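Minor fimbrium subunit Mfa5 (Porphyromonas gingivalis ATCC 33277, PDB 6TO1) serves as an accessory subunit of the minor (Mfa1) fimbriae, surface pili that mediate biofilm formation and adhesion to host cells and other oral bacteria. Local coordinates at residues D474-Q479 and K632-A637; G531-H536 and K580-D585; Q592-P597 and I626-K631. All coordinates share one frame; numbering follows the deposited sequence.

Interactions 1, 2 and 3 cluster at one end of the elongated chain, far from the magnesium and calcium sites of its other end. Their centres lie about 9 Å apart for interactions 1 and 2, about 7 Å for 2 and 3, and about 11 Å for 1 and 3. Strands 530-539 and 634-643 are neighbours in one sheet, which ties interaction 1 to interaction 2. Interaction 3 is the two-stranded layer packed against that sheet. Polar links join them too: Asn636 OD1 meets His536 NE2 at 2.6 Å, and Asp585 N meets Gln592 OE1 at 2.9 Å. Interactions 2 and 3 are nested, in series, inside the loop closed by interaction 1.

Interaction 1. Residues D474-Q479 and K632-A637; sequences DLDYIQ and KPAGNA
Gln479 and Lys632 bring the backbones closest, with CA atoms 4.7 Å apart. Helix 475-479 lies almost square to strand 634-637, at 83°. This short helix, which follows strand 463-473, packs across the start of strand 634-643 of the mixed sheet, where strand 530-539 is a neighbour. Asp474 caps the helix, its OD1 accepting from Tyr477 N. Pro633 is the apolar centre. Its CG touches Leu475 CG at 3.7 Å, while its CD meets Ile478 CG2, the two side chains crossing at about a right angle. Ala634 CB fits between Leu475 CB, Gln479 CB and Asp476 OD1. That carboxylate is also paired with Lys534 on the neighbouring strand. A water bridges Asp476 OD1 to Asn636 ND2.

Lys632 bends at chi2 (-61°), which brings its amine back to the helix. NZ donates to Gln479 O at 3.1 Å, from above the carbonyl plane, and weakly to Ile478 O. NZ also forms a salt bridge with Asp482. Gln479 OE1 lies near Ala634 N, but its modelled position is doubtful. At the other end of that amide, a water 3.0 Å from Gln479 NE2 accepts a hydrogen bond from it and donates one to Lys632 O.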
loop_
_atom_site.group_PDB
_atom_site.type_symbol
_atom_site.label_atom_id
_atom_site.label_comp_id
_atom_site.label_asym_id
_atom_site.label_seq_id
_atom_site.Cartn_x
_atom_site.Cartn_y
_atom_site.Cartn_z
ATOM N N ASP A 474 31.864 18.198 13.356
ATOM C CA ASP A 474 33.336 18.191 13.324
ATOM C C ASP A 474 33.779 19.651 13.418
ATOM O O ASP A 474 33.783 20.387 12.422
ATOM C CB ASP A 474 33.813 17.502 12.051
ATOM C CG ASP A 474 35.312 17.498 11.887
ATOM O OD1 ASP A 474 36.024 18.213 12.614
ATOM O OD2 ASP A 474 35.768 16.768 10.995
ATOM N N LEU A 475 34.084 20.097 14.642
ATOM C CA LEU A 475 34.285 21.526 14.872
ATOM C C LEU A 475 35.459 22.074 14.066
ATOM O O LEU A 475 35.401 23.201 13.559
ATOM C CB LEU A 475 34.509 21.785 16.367
ATOM C CG LEU A 475 33.230 21.996 17.177
ATOM C CD1 LEU A 475 32.394 20.716 17.213
ATOM C CD2 LEU A 475 33.502 22.476 18.608
ATOM N N ASP A 476 36.558 21.322 13.985
ATOM C CA ASP A 476 37.732 21.845 13.286
ATOM C C ASP A 476 37.468 21.957 11.786
ATOM O O ASP A 476 37.915 22.908 11.138
ATOM C CB ASP A 476 38.942 20.952 13.529
ATOM C CG ASP A 476 39.494 21.058 14.950
ATOM O OD1 ASP A 476 39.386 22.129 15.575
ATOM O OD2 ASP A 476 40.045 20.051 15.429
ATOM N N TYR A 477 36.751 20.990 11.211
ATOM C CA TYR A 477 36.374 21.109 9.804
ATOM C C TYR A 477 35.509 22.342 9.569
ATOM O O TYR A 477 35.724 23.100 8.610
ATOM C CB TYR A 477 35.642 19.848 9.335
ATOM C CG TYR A 477 35.379 19.882 7.854
ATOM C CD1 TYR A 477 36.267 19.297 6.955
ATOM C CD2 TYR A 477 34.266 20.532 7.352
ATOM C CE1 TYR A 477 36.029 19.348 5.593
ATOM C CE2 TYR A 477 34.029 20.600 6.007
ATOM C CZ TYR A 477 34.900 19.998 5.134
ATOM O OH TYR A 477 34.636 20.079 3.794
ATOM N N ILE A 478 34.491 22.541 10.413
ATOM C CA ILE A 478 33.611 23.696 10.274
ATOM C C ILE A 478 34.407 24.985 10.434
ATOM O O ILE A 478 34.214 25.950 9.692
ATOM C CB ILE A 478 32.450 23.601 11.286
ATOM C CG1 ILE A 478 31.560 22.389 10.922
ATOM C CG2 ILE A 478 31.654 24.853 11.330
ATOM C CD1 ILE A 478 30.606 22.002 11.967
ATOM N N GLN A 479 35.343 25.009 11.381
ATOM C CA GLN A 479 36.181 26.190 11.549
ATOM C C GLN A 479 36.983 26.485 10.292
ATOM O O GLN A 479 37.108 27.647 9.887
ATOM C CB GLN A 479 37.136 25.991 12.739
ATOM C CG GLN A 479 37.960 27.237 13.066
ATOM C CD GLN A 479 37.140 28.322 13.727
ATOM O OE1 GLN A 479 36.053 28.070 14.228
ATOM N NE2 GLN A 479 37.665 29.543 13.737
ATOM N N LYS A 632 31.695 29.201 13.480
ATOM C CA LYS A 632 33.147 29.137 13.636
ATOM C C LYS A 632 33.395 28.756 15.089
ATOM O O LYS A 632 33.652 29.613 15.940
ATOM C CB LYS A 632 33.792 30.476 13.267
ATOM C CG LYS A 632 33.668 30.821 11.783
ATOM C CD LYS A 632 34.363 29.785 10.895
ATOM C CE LYS A 632 34.180 30.122 9.395
ATOM N NZ LYS A 632 34.711 29.002 8.557
ATOM N N PRO A 633 33.293 27.467 15.413
ATOM C CA PRO A 633 33.142 27.061 16.817
ATOM C C PRO A 633 34.418 26.635 17.516
ATOM O O PRO A 633 34.320 26.169 18.654
ATOM C CB PRO A 633 32.199 25.859 16.681
ATOM C CG PRO A 633 32.747 25.175 15.444
ATOM C CD PRO A 633 32.992 26.350 14.486
ATOM N N ALA A 634 35.578 26.747 16.866
ATOM C CA ALA A 634 36.846 26.263 17.415
ATOM C C ALA A 634 37.862 27.404 17.382
ATOM O O ALA A 634 38.538 27.633 16.374
ATOM C CB ALA A 634 37.356 25.044 16.634
ATOM N N GLY A 635 37.933 28.152 18.470
ATOM C CA GLY A 635 38.945 29.176 18.584
ATOM C C GLY A 635 40.301 28.615 18.981
ATOM O O GLY A 635 40.431 27.518 19.545
ATOM N N ASN A 636 41.352 29.383 18.673
ATOM C CA ASN A 636 42.717 28.946 18.945
ATOM C C ASN A 636 43.512 30.145 19.434
ATOM O O ASN A 636 43.609 31.149 18.726
ATOM C CB ASN A 636 43.400 28.346 17.705
ATOM C CG ASN A 636 42.854 26.983 17.333
ATOM O OD1 ASN A 636 43.287 25.947 17.861
ATOM N ND2 ASN A 636 41.881 26.975 16.434
ATOM N N ALA A 637 44.049 30.046 20.640
ATOM C CA ALA A 637 44.995 31.025 21.167
ATOM C C ALA A 637 46.399 30.474 21.014
ATOM O O ALA A 637 46.647 29.286 21.277
ATOM C CB ALA A 637 44.725 31.325 22.636
HETATM O O HOH W 1 40.496 24.816 15.132
HETATM O O HOH W 2 32.076 27.434 8.996
HETATM O O HOH W 3 36.105 31.263 15.687
#

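Interaction 2. Residues G531-H536 and K580-D585; sequences GVIKRH and KWIKLD
An antiparallel hydrogen-bonded pair, Gly531 with Ile582, joins the edge strand 582-583 to strand 530-539. Both bonds of the pair are short and nearly straight. Gly531 N reaches Ile582 O at 2.8 Å, and Ile582 N reaches Gly531 O at 2.7 Å. Gly531 O also receives a CA-H...O contact from Trp581. The pairing is brief, and the touching parts run at 128° to each other, well short of antiparallel. Just before it, Lys580 and Trp581 form a classic beta bulge. A water takes over where direct pairing stops: it accepts from Ile533 N and lies 2.6 Å from Lys580 O, bridging the two segments.

The two sides of this sheet differ. Ile533 and Ile582 point toward Tyr594 and Ile628 of the facing two-stranded layer. Their CD1 atoms meet at 3.7 Å, the side chains crossing at a slant. Leu584 turns in over Gly531 and also touches Ile628. Leu584 CG lies 3.5 Å from Gly531 N, and the lack of a side chain on Gly531 leaves room for Leu584 CD2.

On the other side, Val532 and Trp581 lie alongside each other and point the same way. Val532 CG1 stands beside its own backbone N (chi1 -61°), which turns it to Lys580 O at 3.5 Å and to the benzo part of the indole, with CE3 at 4.0 Å. Lys580 CG lies over one face of that indole, offset toward its rim.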
loop_
_atom_site.group_PDB
_atom_site.type_symbol
_atom_site.label_atom_id
_atom_site.label_comp_id
_atom_site.label_asym_id
_atom_site.label_seq_id
_atom_site.Cartn_x
_atom_site.Cartn_y
_atom_site.Cartn_z
ATOM N N GLY A 531 30.998 25.257 21.460
ATOM C CA GLY A 531 32.289 25.390 20.831
ATOM C C GLY A 531 33.415 25.089 21.808
ATOM O O GLY A 531 33.186 24.637 22.936
ATOM N N VAL A 532 34.638 25.295 21.322
ATOM C CA VAL A 532 35.834 25.096 22.130
ATOM C C VAL A 532 36.807 26.236 21.891
ATOM O O VAL A 532 36.767 26.919 20.869
ATOM C CB VAL A 532 36.542 23.765 21.829
ATOM C CG1 VAL A 532 35.641 22.589 22.128
ATOM C CG2 VAL A 532 37.037 23.719 20.384
ATOM N N ILE A 533 37.708 26.428 22.858
ATOM C CA ILE A 533 38.834 27.338 22.707
ATOM C C ILE A 533 40.079 26.572 23.107
ATOM O O ILE A 533 40.189 26.111 24.249
ATOM C CB ILE A 533 38.663 28.625 23.534
ATOM C CG1 ILE A 533 37.558 29.460 22.892
ATOM C CG2 ILE A 533 39.979 29.425 23.599
ATOM C CD1 ILE A 533 37.072 30.672 23.690
ATOM N N LYS A 534 40.963 26.357 22.146
ATOM C CA LYS A 534 42.204 25.658 22.370
ATOM C C LYS A 534 43.281 26.699 22.674
ATOM O O LYS A 534 43.306 27.768 22.058
ATOM C CB LYS A 534 42.597 24.854 21.143
ATOM C CG LYS A 534 41.581 23.791 20.769
ATOM C CD LYS A 534 42.127 22.892 19.686
ATOM C CE LYS A 534 41.370 23.050 18.371
ATOM N NZ LYS A 534 41.749 21.952 17.410
ATOM N N ARG A 535 44.138 26.384 23.640
ATOM C CA ARG A 535 45.298 27.207 23.979
ATOM C C ARG A 535 46.556 26.454 23.572
ATOM O O ARG A 535 46.737 25.289 23.946
ATOM C CB ARG A 535 45.294 27.519 25.475
ATOM C CG ARG A 535 44.078 28.335 25.884
ATOM C CD ARG A 535 44.165 28.783 27.351
ATOM N NE ARG A 535 43.860 27.675 28.253
ATOM C CZ ARG A 535 43.533 27.813 29.531
ATOM N NH1 ARG A 535 43.501 29.020 30.090
ATOM N NH2 ARG A 535 43.233 26.744 30.250
ATOM N N HIS A 536 47.393 27.098 22.765
ATOM C CA HIS A 536 48.637 26.516 22.292
ATOM C C HIS A 536 49.804 27.309 22.879
ATOM O O HIS A 536 49.685 28.511 23.121
ATOM C CB HIS A 536 48.740 26.553 20.773
ATOM C CG HIS A 536 47.537 26.010 20.065
ATOM N ND1 HIS A 536 47.463 24.705 19.622
ATOM C CD2 HIS A 536 46.373 26.603 19.705
ATOM C CE1 HIS A 536 46.299 24.515 19.017
ATOM N NE2 HIS A 536 45.612 25.647 19.067
ATOM N N LYS A 580 35.509 21.128 28.190
ATOM C CA LYS A 580 35.894 22.037 27.125
ATOM C C LYS A 580 34.758 22.674 26.340
ATOM O O LYS A 580 35.044 23.530 25.494
ATOM C CB LYS A 580 36.808 21.284 26.139
ATOM C CG LYS A 580 36.117 20.101 25.453
ATOM C CD LYS A 580 37.114 19.084 24.956
ATOM C CE LYS A 580 36.824 18.653 23.538
ATOM N NZ LYS A 580 37.656 17.479 23.167
ATOM N N TRP A 581 33.491 22.353 26.622
ATOM C CA TRP A 581 32.394 22.743 25.732
ATOM C C TRP A 581 31.760 24.062 26.161
ATOM O O TRP A 581 31.059 24.145 27.175
ATOM C CB TRP A 581 31.356 21.618 25.653
ATOM C CG TRP A 581 31.918 20.311 25.270
ATOM C CD1 TRP A 581 32.165 19.252 26.086
ATOM C CD2 TRP A 581 32.288 19.889 23.953
ATOM N NE1 TRP A 581 32.690 18.211 25.369
ATOM C CE2 TRP A 581 32.779 18.583 24.055
ATOM C CE3 TRP A 581 32.278 20.509 22.701
ATOM C CZ2 TRP A 581 33.232 17.866 22.948
ATOM C CZ3 TRP A 581 32.743 19.795 21.603
ATOM C CH2 TRP A 581 33.205 18.499 21.730
ATOM N N ILE A 582 31.987 25.098 25.361
ATOM C CA ILE A 582 31.503 26.446 25.643
ATOM C C ILE A 582 30.160 26.624 24.954
ATOM O O ILE A 582 30.072 26.557 23.722
ATOM C CB ILE A 582 32.512 27.507 25.170
ATOM C CG1 ILE A 582 33.868 27.233 25.827
ATOM C CG2 ILE A 582 31.980 28.876 25.402
ATOM C CD1 ILE A 582 35.018 28.027 25.229
ATOM N N LYS A 583 29.124 26.872 25.748
ATOM C CA LYS A 583 27.785 27.053 25.211
ATOM C C LYS A 583 27.725 28.255 24.282
ATOM O O LYS A 583 28.165 29.357 24.629
ATOM C CB LYS A 583 26.793 27.234 26.355
ATOM C CG LYS A 583 25.330 27.351 25.909
ATOM C CD LYS A 583 24.401 26.873 27.024
ATOM C CE LYS A 583 22.946 26.766 26.546
ATOM N NZ LYS A 583 22.132 25.954 27.496
ATOM N N LEU A 584 27.134 28.045 23.106
ATOM C CA LEU A 584 27.083 29.044 22.057
ATOM C C LEU A 584 25.719 29.713 22.006
ATOM O O LEU A 584 24.705 29.119 22.390
ATOM C CB LEU A 584 27.380 28.406 20.700
ATOM C CG LEU A 584 28.760 27.804 20.521
ATOM C CD1 LEU A 584 28.921 27.115 19.184
ATOM C CD2 LEU A 584 29.843 28.901 20.717
ATOM N N ASP A 585 25.700 30.960 21.516
ATOM C CA ASP A 585 24.448 31.670 21.267
ATOM C C ASP A 585 24.032 31.382 19.828
ATOM O O ASP A 585 24.614 31.927 18.880
ATOM C CB ASP A 585 24.596 33.170 21.503
ATOM C CG ASP A 585 23.327 33.943 21.167
ATOM O OD1 ASP A 585 22.306 33.318 20.792
ATOM O OD2 ASP A 585 23.359 35.188 21.280
HETATM O O HOH W 4 37.236 24.945 25.205
#

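Interaction 3. Residues Q592-P597 and I626-K631; sequences QYYSVP and IGISWK
Tyr593 and Gly627 face each other as a non-hydrogen-bonded pair with CA atoms only 4.0 Å apart. The phenol ring lies across the partner strand. Gly627 CA sits over one ring face, 4.0 Å from the centroid and 29° off the normal, in a CH-pi contact. No side chain on Gly627 stands in the way of the ring.

Hydrogen-bonded pairs flank this one. Gln592 N donates to Ile628 O at 2.8 Å, and Ile628 N returns a bond to Gln592 O. Tyr594 N likewise meets Ile626 O at 2.8 Å, with Ile626 N answering to Tyr594 O. Two CA-H...O contacts fill the gaps, the shorter from Gly627 CA to Gln592 O at 3.2 Å.

Apolar side chains on the Tyr594 side pack across the strands. Val596 CG2 meets Ile626 CG1 at 3.8 Å, and Tyr594 CE2 meets Ile628 CG1 at 4.2 Å. Both pairs cross at about a right angle. Gln592 is bent at chi2 (105°), which brings its NE2 beside the Ile628-Ser629 link, 4.0 Å from Ser629 CA. A water links NE2 to Trp630 N, while Ala590 O and Asp585 N hold the two ends of the amide.

Further out, Ile533 packs on Tyr594, Ile626 and Ile628, and Ile582 on Tyr594 and Ile628. The ladder is thus a two-stranded antiparallel sheet that packs over the larger mixed sheet, as one layer of a beta-sandwich-like domain.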
loop_
_atom_site.group_PDB
_atom_site.type_symbol
_atom_site.label_atom_id
_atom_site.label_comp_id
_atom_site.label_asym_id
_atom_site.label_seq_id
_atom_site.Cartn_x
_atom_site.Cartn_y
_atom_site.Cartn_z
ATOM N N GLN A 592 31.181 35.392 19.779
ATOM C CA GLN A 592 31.174 35.664 21.204
ATOM C C GLN A 592 32.624 35.580 21.687
ATOM O O GLN A 592 33.278 34.536 21.531
ATOM C CB GLN A 592 30.296 34.666 21.948
ATOM C CG GLN A 592 28.808 34.704 21.564
ATOM C CD GLN A 592 28.396 33.533 20.681
ATOM O OE1 GLN A 592 28.152 32.431 21.174
ATOM N NE2 GLN A 592 28.333 33.767 19.377
ATOM N N TYR A 593 33.121 36.667 22.273
ATOM C CA TYR A 593 34.531 36.762 22.636
ATOM C C TYR A 593 34.738 36.435 24.106
ATOM O O TYR A 593 33.912 36.772 24.957
ATOM C CB TYR A 593 35.063 38.157 22.334
ATOM C CG TYR A 593 35.367 38.364 20.881
ATOM C CD1 TYR A 593 36.571 37.957 20.358
ATOM C CD2 TYR A 593 34.429 38.938 20.023
ATOM C CE1 TYR A 593 36.868 38.129 19.033
ATOM C CE2 TYR A 593 34.718 39.112 18.683
ATOM C CZ TYR A 593 35.941 38.716 18.203
ATOM O OH TYR A 593 36.273 38.879 16.882
ATOM N N TYR A 594 35.820 35.720 24.388
ATOM C CA TYR A 594 36.192 35.360 25.742
ATOM C C TYR A 594 37.608 35.847 26.018
ATOM O O TYR A 594 38.431 35.942 25.099
ATOM C CB TYR A 594 36.102 33.867 25.948
ATOM C CG TYR A 594 34.684 33.385 25.868
ATOM C CD1 TYR A 594 33.907 33.292 27.011
ATOM C CD2 TYR A 594 34.111 33.051 24.649
ATOM C CE1 TYR A 594 32.611 32.866 26.960
ATOM C CE2 TYR A 594 32.798 32.621 24.589
ATOM C CZ TYR A 594 32.061 32.529 25.747
ATOM O OH TYR A 594 30.756 32.115 25.714
ATOM N N SER A 595 37.878 36.138 27.297
ATOM C CA SER A 595 39.183 36.628 27.752
ATOM C C SER A 595 40.010 35.433 28.199
ATOM O O SER A 595 39.745 34.824 29.246
ATOM C CB SER A 595 39.006 37.659 28.868
ATOM O OG SER A 595 40.268 38.092 29.358
ATOM N N VAL A 596 40.987 35.057 27.387
ATOM C CA VAL A 596 41.649 33.766 27.529
ATOM C C VAL A 596 43.073 33.999 28.020
ATOM O O VAL A 596 43.864 34.638 27.312
ATOM C CB VAL A 596 41.655 32.977 26.211
ATOM C CG1 VAL A 596 42.347 31.674 26.411
ATOM C CG2 VAL A 596 40.211 32.800 25.758
ATOM N N PRO A 597 43.445 33.475 29.186
ATOM C CA PRO A 597 44.832 33.583 29.632
ATOM C C PRO A 597 45.572 32.280 29.397
ATOM O O PRO A 597 44.961 31.204 29.332
ATOM C CB PRO A 597 44.674 33.868 31.132
ATOM C CG PRO A 597 43.541 32.918 31.507
ATOM C CD PRO A 597 42.626 32.831 30.235
ATOM N N ILE A 626 39.379 35.847 22.366
ATOM C CA ILE A 626 39.193 34.749 21.422
ATOM C C ILE A 626 37.686 34.579 21.224
ATOM O O ILE A 626 36.938 34.473 22.206
ATOM C CB ILE A 626 39.818 33.431 21.915
ATOM C CG1 ILE A 626 41.300 33.617 22.248
ATOM C CG2 ILE A 626 39.635 32.313 20.870
ATOM C CD1 ILE A 626 42.203 33.813 21.073
ATOM N N GLY A 627 37.254 34.529 19.970
ATOM C CA GLY A 627 35.831 34.529 19.637
ATOM C C GLY A 627 35.403 33.262 18.913
ATOM O O GLY A 627 36.162 32.714 18.110
ATOM N N ILE A 628 34.194 32.799 19.238
ATOM C CA ILE A 628 33.608 31.601 18.642
ATOM C C ILE A 628 32.132 31.846 18.350
ATOM O O ILE A 628 31.492 32.740 18.915
ATOM C CB ILE A 628 33.760 30.358 19.550
ATOM C CG1 ILE A 628 33.193 30.632 20.949
ATOM C CG2 ILE A 628 35.213 29.932 19.624
ATOM C CD1 ILE A 628 33.306 29.453 21.894
ATOM N N SER A 629 31.591 31.026 17.443
ATOM C CA SER A 629 30.173 31.084 17.099
ATOM C C SER A 629 29.744 29.702 16.619
ATOM O O SER A 629 30.571 28.809 16.433
ATOM C CB SER A 629 29.886 32.096 15.997
ATOM O OG SER A 629 30.407 31.607 14.749
ATOM N N TRP A 630 28.449 29.549 16.341
ATOM C CA TRP A 630 27.978 28.280 15.790
ATOM C C TRP A 630 28.533 28.004 14.402
ATOM O O TRP A 630 28.643 26.832 14.020
ATOM C CB TRP A 630 26.454 28.240 15.782
ATOM C CG TRP A 630 25.744 29.099 14.816
ATOM C CD1 TRP A 630 25.191 30.318 15.056
ATOM C CD2 TRP A 630 25.415 28.766 13.466
ATOM N NE1 TRP A 630 24.557 30.784 13.930
ATOM C CE2 TRP A 630 24.692 29.850 12.935
ATOM C CE3 TRP A 630 25.687 27.659 12.644
ATOM C CZ2 TRP A 630 24.221 29.865 11.623
ATOM C CZ3 TRP A 630 25.215 27.673 11.333
ATOM C CH2 TRP A 630 24.491 28.772 10.840
ATOM N N LYS A 631 28.928 29.034 13.659
ATOM C CA LYS A 631 29.551 28.819 12.360
ATOM C C LYS A 631 31.064 28.676 12.436
ATOM O O LYS A 631 31.670 28.100 11.528
ATOM C CB LYS A 631 29.209 29.969 11.410
ATOM C CG LYS A 631 27.719 30.183 11.202
ATOM C CD LYS A 631 27.455 31.348 10.248
ATOM C CE LYS A 631 27.273 30.877 8.808
ATOM N NZ LYS A 631 28.458 30.165 8.285
HETATM O O HOH W 5 26.859 31.859 17.547
#